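Non-structural protein 3 (Porcine deltacoronavirus, PDB 6LN0) joins a macro domain, probably one that recognises ADP-ribose, to a papain-like protease that probably cleaves the viral polyprotein. Local coordinates at residues Q160-D163 and A164-T168; E203-G207 and Q208-E212. All coordinates share one frame; numbering follows the deposited sequence.

Contact 1 of 2, residues Q160-D163 and A164-T168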
loop_
_atom_site.group_PDB
_atom_site.type_symbol
_atom_site.label_atom_id
_atom_site.label_comp_id
_atom_site.label_asym_id
_atom_site.label_seq_id
_atom_site.Cartn_x
_atom_site.Cartn_y
_atom_site.Cartn_z
ATOM N N GLN A 160 5.208 4.876 26.872
ATOM C CA GLN A 160 4.291 4.220 25.943
ATOM C C GLN A 160 3.195 5.169 25.473
ATOM O O GLN A 160 2.931 5.278 24.265
ATOM C CB GLN A 160 3.647 2.976 26.570
ATOM C CG GLN A 160 4.552 1.767 26.595
ATOM C CD GLN A 160 4.788 1.278 28.004
ATOM O OE1 GLN A 160 3.837 1.068 28.767
ATOM N NE2 GLN A 160 6.052 1.091 28.364
ATOM N N VAL A 161 2.523 5.839 26.418
ATOM C CA VAL A 161 1.489 6.808 26.060
ATOM C C VAL A 161 2.030 7.784 25.024
ATOM O O VAL A 161 1.318 8.196 24.098
ATOM C CB VAL A 161 0.976 7.530 27.319
ATOM C CG1 VAL A 161 -0.041 8.589 26.964
ATOM C CG2 VAL A 161 0.385 6.526 28.287
ATOM N N TRP A 162 3.317 8.124 25.136
ATOM C CA TRP A 162 3.943 8.997 24.150
ATOM C C TRP A 162 4.102 8.277 22.818
ATOM O O TRP A 162 3.697 8.791 21.774
ATOM C CB TRP A 162 5.301 9.491 24.669
ATOM C CG TRP A 162 6.059 10.390 23.726
ATOM C CD1 TRP A 162 7.319 10.189 23.240
ATOM C CD2 TRP A 162 5.611 11.636 23.176
ATOM N NE1 TRP A 162 7.678 11.224 22.403
ATOM C CE2 TRP A 162 6.645 12.127 22.352
ATOM C CE3 TRP A 162 4.429 12.374 23.285
ATOM C CZ2 TRP A 162 6.532 13.323 21.642
ATOM C CZ3 TRP A 162 4.319 13.568 22.588
ATOM C CH2 TRP A 162 5.362 14.030 21.777
ATOM N N ASP A 163 4.686 7.082 22.846
ATOM C CA ASP A 163 4.932 6.331 21.621
ATOM C C ASP A 163 3.639 6.059 20.850
ATOM O O ASP A 163 3.616 6.141 19.617
ATOM C CB ASP A 163 5.643 5.027 21.966
ATOM C CG ASP A 163 6.349 4.422 20.779
ATOM O OD1 ASP A 163 6.421 5.093 19.725
ATOM O OD2 ASP A 163 6.833 3.274 20.899
ATOM N N ALA A 164 2.546 5.749 21.557
ATOM C CA ALA A 164 1.274 5.487 20.886
ATOM C C ALA A 164 0.734 6.737 20.203
ATOM O O ALA A 164 0.281 6.679 19.053
ATOM C CB ALA A 164 0.255 4.945 21.889
ATOM N N LEU A 165 0.782 7.879 20.891
ATOM C CA LEU A 165 0.256 9.127 20.356
ATOM C C LEU A 165 0.986 9.595 19.103
ATOM O O LEU A 165 0.462 10.459 18.394
ATOM C CB LEU A 165 0.316 10.214 21.428
ATOM C CG LEU A 165 -0.908 10.259 22.340
ATOM C CD1 LEU A 165 -0.625 11.114 23.564
ATOM C CD2 LEU A 165 -2.108 10.784 21.582
ATOM N N ASN A 166 2.169 9.058 18.814
ATOM C CA ASN A 166 2.902 9.389 17.598
ATOM C C ASN A 166 2.936 8.223 16.616
ATOM O O ASN A 166 3.834 8.145 15.770
ATOM C CB ASN A 166 4.316 9.851 17.948
ATOM C CG ASN A 166 4.315 10.885 19.058
ATOM O OD1 ASN A 166 4.863 10.659 20.137
ATOM N ND2 ASN A 166 3.656 12.017 18.810
ATOM N N ARG A 167 1.968 7.317 16.716
ATOM C CA ARG A 167 1.839 6.212 15.790
ATOM C C ARG A 167 0.402 6.128 15.308
ATOM O O ARG A 167 -0.538 6.428 16.051
ATOM C CB ARG A 167 2.276 4.905 16.442
ATOM C CG ARG A 167 3.765 4.890 16.740
ATOM C CD ARG A 167 4.151 3.704 17.581
ATOM N NE ARG A 167 4.805 2.693 16.762
ATOM C CZ ARG A 167 6.054 2.275 16.944
ATOM N NH1 ARG A 167 6.795 2.776 17.931
ATOM N NH2 ARG A 167 6.561 1.350 16.136
ATOM N N THR A 168 0.251 5.746 14.047
ATOM C CA THR A 168 -1.048 5.591 13.412
ATOM C C THR A 168 -1.290 4.112 13.128
ATOM O O THR A 168 -0.372 3.380 12.737
ATOM C CB THR A 168 -1.130 6.424 12.123
ATOM O OG1 THR A 168 0.116 6.349 11.417
ATOM C CG2 THR A 168 -1.413 7.895 12.446
#
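One face of the Trp162 indole is met by the side-chain amide of Asn166. The amide stands steeply over the middle of the ring, with the two planes 76° apart, so it is not a stack. The Arg167 guanidinium is met at its edge, close to its own plane, by the carboxylate of Asp163. These planes are also strongly turned, by 68°.

The contact is local, near the C-terminal end of helix 158-165. Ala164 N bonds to Gln160 O at 2.8 Å, and Leu165 N bonds to Val161 O at 3.3 Å. Asn166 N then has two weak bonds, to Trp162 O at 3.3 Å and to Asp163 O at 3.4 Å. The regular pattern is giving way here, and Arg167 N bonds to Ala164 O at 3.0 Å. Val161 and Leu165 touch loosely, CG1 to CD1 at 4.3 Å, and both also pack on Val132 of helix 131-141. With CG anti to the backbone N (chi1 179°), the Trp162 indole lies beside its own carbonyl, where Asn166 meets it. It also meets Leu135 of that helix and Val14 and Leu16 of strand 10-17.

Asp163 OD1 receives Arg167 NH1 at 3.0 Å on its syn side, somewhat out of the carboxylate plane. NH1 is as near to OD2, also 3.0 Å, but its hydrogen bond goes to OD1; NH1 alone carries the salt bridge. Arg167 CG and CD pass alongside Asp163 O, and the bend beyond them at chi3 swings NH1 to the carboxylate. Arg167 NE bonds to Ala183 O, so one guanidinium joins the helix packed on the macro domain to strand 180-184. The arginine probably favours the ionised form of Asp163, and the pair ties the helix end to the chain beyond.

Contact 2 of 2, residues E203-G207 and Q208-E212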
loop_
_atom_site.group_PDB
_atom_site.type_symbol
_atom_site.label_atom_id
_atom_site.label_comp_id
_atom_site.label_asym_id
_atom_site.label_seq_id
_atom_site.Cartn_x
_atom_site.Cartn_y
_atom_site.Cartn_z
ATOM N N GLU A 203 -0.397 8.782 3.948
ATOM C CA GLU A 203 -1.258 8.818 5.129
ATOM C C GLU A 203 -2.448 7.899 4.923
ATOM O O GLU A 203 -3.452 8.287 4.295
ATOM C CB GLU A 203 -1.703 10.227 5.506
ATOM C CG GLU A 203 -2.230 11.116 4.421
ATOM C CD GLU A 203 -2.095 12.581 4.800
ATOM O OE1 GLU A 203 -1.211 12.907 5.631
ATOM O OE2 GLU A 203 -2.887 13.401 4.286
ATOM N N PRO A 204 -2.373 6.684 5.448
ATOM C CA PRO A 204 -3.494 5.743 5.351
ATOM C C PRO A 204 -4.723 6.228 6.107
ATOM O O PRO A 204 -4.620 6.749 7.220
ATOM C CB PRO A 204 -2.927 4.468 5.991
ATOM C CG PRO A 204 -1.841 4.964 6.919
ATOM C CD PRO A 204 -1.222 6.107 6.167
ATOM N N LYS A 205 -5.890 6.037 5.499
ATOM C CA LYS A 205 -7.142 6.238 6.210
ATOM C C LYS A 205 -7.384 5.074 7.172
ATOM O O LYS A 205 -6.939 3.952 6.922
ATOM C CB LYS A 205 -8.304 6.351 5.229
ATOM C CG LYS A 205 -8.259 7.580 4.348
ATOM C CD LYS A 205 -8.844 7.255 2.975
ATOM C CE LYS A 205 -9.128 8.507 2.159
ATOM N NZ LYS A 205 -10.594 8.729 1.981
ATOM N N PRO A 206 -8.072 5.312 8.290
ATOM C CA PRO A 206 -8.270 4.227 9.264
ATOM C C PRO A 206 -9.238 3.154 8.762
ATOM O O PRO A 206 -10.179 3.416 8.003
ATOM C CB PRO A 206 -8.821 4.950 10.502
ATOM C CG PRO A 206 -9.368 6.240 9.990
ATOM C CD PRO A 206 -8.552 6.612 8.790
ATOM N N GLY A 207 -8.984 1.917 9.198
ATOM C CA GLY A 207 -9.823 0.790 8.868
ATOM C C GLY A 207 -9.559 0.160 7.522
ATOM O O GLY A 207 -9.952 -0.997 7.304
ATOM N N GLN A 208 -8.899 0.873 6.619
ATOM C CA GLN A 208 -8.707 0.426 5.256
ATOM C C GLN A 208 -7.470 -0.461 5.165
ATOM O O GLN A 208 -6.476 -0.257 5.870
ATOM C CB GLN A 208 -8.588 1.636 4.331
ATOM C CG GLN A 208 -8.054 1.342 2.941
ATOM C CD GLN A 208 -8.179 2.538 2.017
ATOM O OE1 GLN A 208 -8.956 3.461 2.283
ATOM N NE2 GLN A 208 -7.429 2.521 0.910
ATOM N N ILE A 209 -7.546 -1.467 4.300
ATOM C CA ILE A 209 -6.479 -2.441 4.154
ATOM C C ILE A 209 -5.598 -2.032 2.988
ATOM O O ILE A 209 -6.099 -1.712 1.905
ATOM C CB ILE A 209 -7.043 -3.846 3.943
ATOM C CG1 ILE A 209 -7.983 -4.214 5.086
ATOM C CG2 ILE A 209 -5.921 -4.833 3.809
ATOM C CD1 ILE A 209 -8.555 -5.606 4.914
ATOM N N TYR A 210 -4.289 -2.042 3.205
ATOM C CA TYR A 210 -3.323 -1.605 2.217
ATOM C C TYR A 210 -2.387 -2.760 1.904
ATOM O O TYR A 210 -2.083 -3.592 2.769
ATOM C CB TYR A 210 -2.508 -0.387 2.712
ATOM C CG TYR A 210 -3.316 0.875 2.860
ATOM C CD1 TYR A 210 -3.488 1.733 1.783
ATOM C CD2 TYR A 210 -3.908 1.210 4.075
ATOM C CE1 TYR A 210 -4.229 2.881 1.907
ATOM C CE2 TYR A 210 -4.653 2.347 4.204
ATOM C CZ TYR A 210 -4.803 3.189 3.121
ATOM O OH TYR A 210 -5.551 4.340 3.240
ATOM N N LEU A 211 -1.948 -2.820 0.658
ATOM C CA LEU A 211 -0.917 -3.778 0.287
ATOM C C LEU A 211 0.423 -3.241 0.784
ATOM O O LEU A 211 0.816 -2.117 0.449
ATOM C CB LEU A 211 -0.899 -3.994 -1.229
ATOM C CG LEU A 211 0.006 -5.106 -1.777
ATOM C CD1 LEU A 211 -0.413 -6.490 -1.263
ATOM C CD2 LEU A 211 0.014 -5.097 -3.291
ATOM N N GLU A 212 1.100 -4.022 1.612
ATOM C CA GLU A 212 2.462 -3.719 2.018
ATOM C C GLU A 212 3.387 -4.267 0.951
ATOM O O GLU A 212 3.588 -5.477 0.852
ATOM C CB GLU A 212 2.759 -4.341 3.373
ATOM C CG GLU A 212 4.245 -4.422 3.705
ATOM C CD GLU A 212 4.508 -4.232 5.191
ATOM O OE1 GLU A 212 3.507 -4.110 5.946
ATOM O OE2 GLU A 212 5.708 -4.193 5.590
#
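Tyr210 OH accepts the backbone N-H of Lys205 at 2.8 Å, with the nitrogen near the plane of the ring at its edge. The contact spans a type II beta turn, Lys205 to Gln208, that leads into strand 209-212. This strand belongs to a small mixed sheet, consistent with the ubiquitin-like (beta-grasp) domain that precedes the coronavirus papain-like protease.

Pro206 and Gly207 hold the two central positions of the turn. Gly207 has the positive phi (82°) that this turn type needs at its third residue.

Tyr210 has CG beside its backbone N (chi1 -68°), and its ring reaches back to the loop. There Pro204 CB packs obliquely against Tyr210 CE2 at 3.3 Å. The Gln208 CG lies over one ring face, offset toward the rim. Leu194 of strand 194-195 touches both Pro204 and Tyr210, and Asp196 takes a weak hydrogen bond from Gln208 NE2. The buried phenol is thus enclosed by loop and sheet together, with its hydroxyl meeting a main-chain donor. The Lys205 and Gln208 side chains cross obliquely, with Lys205 CD 3.9 Å from Gln208 OE1.

How the contacts relate
The two contacts come in series along the chain, with contact 1 closing before contact 2 opens. Their centres are about 18 Å apart. Their nearest atoms are about 5 Å apart, and they do not touch. Contact 1 lies on helix 158-165, packed on the macro domain, and runs to the start of strand 168-173. Contact 2 ends in strand 209-212, which pairs in parallel with strand 168-173 in the four-stranded sheet. Tyr210 shares backbone bonds with Arg171 and Thr173 there. Contact 1 leads into this sheet, and contact 2 supplies a strand of it. The sheet sits between the macro domain and the protease, so the two contacts mark the connection and the small domain that link them.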